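Local coordinates for trehalose-6-phosphate phosphatase-related protein (Thermoplasma acidophilum, PDB 1U02) that removes the phosphate from trehalose 6-phosphate to release free trehalose, a magnesium-dependent hydrolysis that completes trehalose biosynthesis, at residues Asp83-Val88 with Arg155-Asn160. Sequence-based numbering, arbitrary orientation.
Sequences DRFLGV and RVPGVN
The bond from Leu-86 N to Asp-83 O (3.2 Å) closes the 3-10 turn that presents Phe-85 to Val-156 and Pro-157. With CG beside the backbone N and anti to the carbonyl carbon (chi1 -72°), the Phe-85 ring reaches across and meets the other segment obliquely. Its CE2 lies 4.0 Å from Val-156 CG1, the methyl anti to its own backbone N (chi1 173°), while CD2 is near both valine methyls. Farther along, CZ approaches Pro-157 CD at 3.7 Å. The contact is purely apolar, one ring touching two consecutive residues. Replacing Phe-85 by alanine would remove the ring and is likely to leave Pro-157 CD and Val-156 CG1 without their partner, little remaining but CB against one valine methyl.

Pro-157 and Gly-158 form the corner of a type II turn, closed weakly by Val-159 N to Val-156 O at 3.5 Å. Through a hydrogen bond from Gly-158 N to OE1 and a salt bridge between Arg-155 NE and OE2, Glu-144 ties the turn and the end of strand 151-155 to strand 144-147. Asn-160 caps helix 161-169. Away from the magnesium site, the 3-10 turn into helix 86-96 meets this returning loop where, by topology, the inserted cap joins the HAD core.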
loop_
_atom_site.group_PDB
_atom_site.type_symbol
_atom_site.label_atom_id
_atom_site.label_comp_id
_atom_site.label_asym_id
_atom_site.label_seq_id
_atom_site.Cartn_x
_atom_site.Cartn_y
_atom_site.Cartn_z
ATOM N N ASP A 83 -0.290 -9.856 14.742
ATOM C CA ASP A 83 0.667 -9.433 15.753
ATOM C C ASP A 83 1.545 -10.590 16.226
ATOM O O ASP A 83 2.568 -10.372 16.877
ATOM C CB ASP A 83 -0.041 -8.749 16.930
ATOM C CG ASP A 83 -1.168 -9.572 17.498
ATOM O OD1 ASP A 83 -1.953 -10.130 16.710
ATOM O OD2 ASP A 83 -1.277 -9.644 18.740
ATOM N N ARG A 84 1.163 -11.816 15.873
ATOM C CA ARG A 84 1.947 -12.994 16.244
ATOM C C ARG A 84 3.287 -12.958 15.520
ATOM O O ARG A 84 4.238 -13.625 15.932
ATOM C CB ARG A 84 1.220 -14.284 15.845
ATOM C CG ARG A 84 -0.071 -14.560 16.602
ATOM C CD ARG A 84 -0.797 -15.755 15.995
ATOM N NE ARG A 84 -1.201 -15.494 14.613
ATOM C CZ ARG A 84 -1.755 -16.394 13.805
ATOM N NH1 ARG A 84 -1.974 -17.633 14.234
ATOM N NH2 ARG A 84 -2.100 -16.050 12.571
ATOM N N PHE A 85 3.348 -12.179 14.443
ATOM C CA PHE A 85 4.558 -12.061 13.630
ATOM C C PHE A 85 5.505 -10.912 13.991
ATOM O O PHE A 85 6.535 -10.740 13.343
ATOM C CB PHE A 85 4.172 -11.941 12.151
ATOM C CG PHE A 85 3.654 -13.217 11.553
ATOM C CD1 PHE A 85 4.532 -14.154 11.007
ATOM C CD2 PHE A 85 2.287 -13.493 11.543
ATOM C CE1 PHE A 85 4.056 -15.350 10.453
ATOM C CE2 PHE A 85 1.798 -14.688 10.992
ATOM C CZ PHE A 85 2.687 -15.615 10.447
ATOM N N LEU A 86 5.170 -10.127 15.008
ATOM C CA LEU A 86 6.029 -9.008 15.392
ATOM C C LEU A 86 7.472 -9.418 15.710
ATOM O O LEU A 86 8.418 -8.776 15.256
ATOM C CB LEU A 86 5.429 -8.251 16.585
ATOM C CG LEU A 86 4.129 -7.488 16.297
ATOM C CD1 LEU A 86 3.607 -6.841 17.576
ATOM C CD2 LEU A 86 4.384 -6.426 15.232
ATOM N N GLY A 87 7.648 -10.482 16.487
ATOM C CA GLY A 87 8.997 -10.915 16.812
ATOM C C GLY A 87 9.729 -11.459 15.595
ATOM O O GLY A 87 10.950 -11.328 15.474
ATOM N N VAL A 88 8.977 -12.065 14.684
ATOM C CA VAL A 88 9.547 -12.644 13.473
ATOM C C VAL A 88 10.230 -11.606 12.591
ATOM O O VAL A 88 11.391 -11.760 12.218
ATOM C CB VAL A 88 8.462 -13.365 12.646
ATOM C CG1 VAL A 88 9.068 -13.932 11.372
ATOM C CG2 VAL A 88 7.851 -14.478 13.476
ATOM N N ARG A 155 6.368 -10.617 3.984
ATOM C CA ARG A 155 5.214 -10.124 4.709
ATOM C C ARG A 155 4.423 -11.240 5.383
ATOM O O ARG A 155 4.790 -12.414 5.301
ATOM C CB ARG A 155 4.321 -9.347 3.737
ATOM C CG ARG A 155 3.827 -10.183 2.570
ATOM C CD ARG A 155 3.146 -9.354 1.483
ATOM N NE ARG A 155 2.369 -10.214 0.591
ATOM C CZ ARG A 155 1.711 -9.802 -0.490
ATOM N NH1 ARG A 155 1.728 -8.522 -0.839
ATOM N NH2 ARG A 155 1.016 -10.674 -1.212
ATOM N N VAL A 156 3.341 -10.861 6.057
ATOM C CA VAL A 156 2.485 -11.827 6.742
ATOM C C VAL A 156 1.754 -12.686 5.705
ATOM O O VAL A 156 1.149 -12.166 4.770
ATOM C CB VAL A 156 1.441 -11.106 7.639
ATOM C CG1 VAL A 156 0.446 -12.119 8.203
ATOM C CG2 VAL A 156 2.147 -10.382 8.776
ATOM N N PRO A 157 1.808 -14.018 5.854
ATOM C CA PRO A 157 1.125 -14.882 4.888
ATOM C C PRO A 157 -0.376 -14.578 4.754
ATOM O O PRO A 157 -1.052 -14.288 5.740
ATOM C CB PRO A 157 1.376 -16.287 5.443
ATOM C CG PRO A 157 2.712 -16.148 6.132
ATOM C CD PRO A 157 2.559 -14.815 6.840
ATOM N N GLY A 158 -0.878 -14.622 3.523
ATOM C CA GLY A 158 -2.295 -14.408 3.283
ATOM C C GLY A 158 -2.849 -12.996 3.185
ATOM O O GLY A 158 -4.055 -12.845 2.978
ATOM N N VAL A 159 -2.018 -11.966 3.317
ATOM C CA VAL A 159 -2.548 -10.603 3.227
ATOM C C VAL A 159 -3.211 -10.381 1.868
ATOM O O VAL A 159 -2.726 -10.864 0.848
ATOM C CB VAL A 159 -1.441 -9.545 3.453
ATOM C CG1 VAL A 159 -0.897 -9.677 4.871
ATOM C CG2 VAL A 159 -0.321 -9.713 2.436
ATOM N N ASN A 160 -4.317 -9.643 1.862
ATOM C CA ASN A 160 -5.071 -9.393 0.635
ATOM C C ASN A 160 -5.856 -8.071 0.697
ATOM O O ASN A 160 -6.801 -7.948 1.477
ATOM C CB ASN A 160 -6.044 -10.563 0.422
ATOM C CG ASN A 160 -6.729 -10.525 -0.927
ATOM O OD1 ASN A 160 -7.345 -9.530 -1.301
ATOM N ND2 ASN A 160 -6.630 -11.624 -1.665
#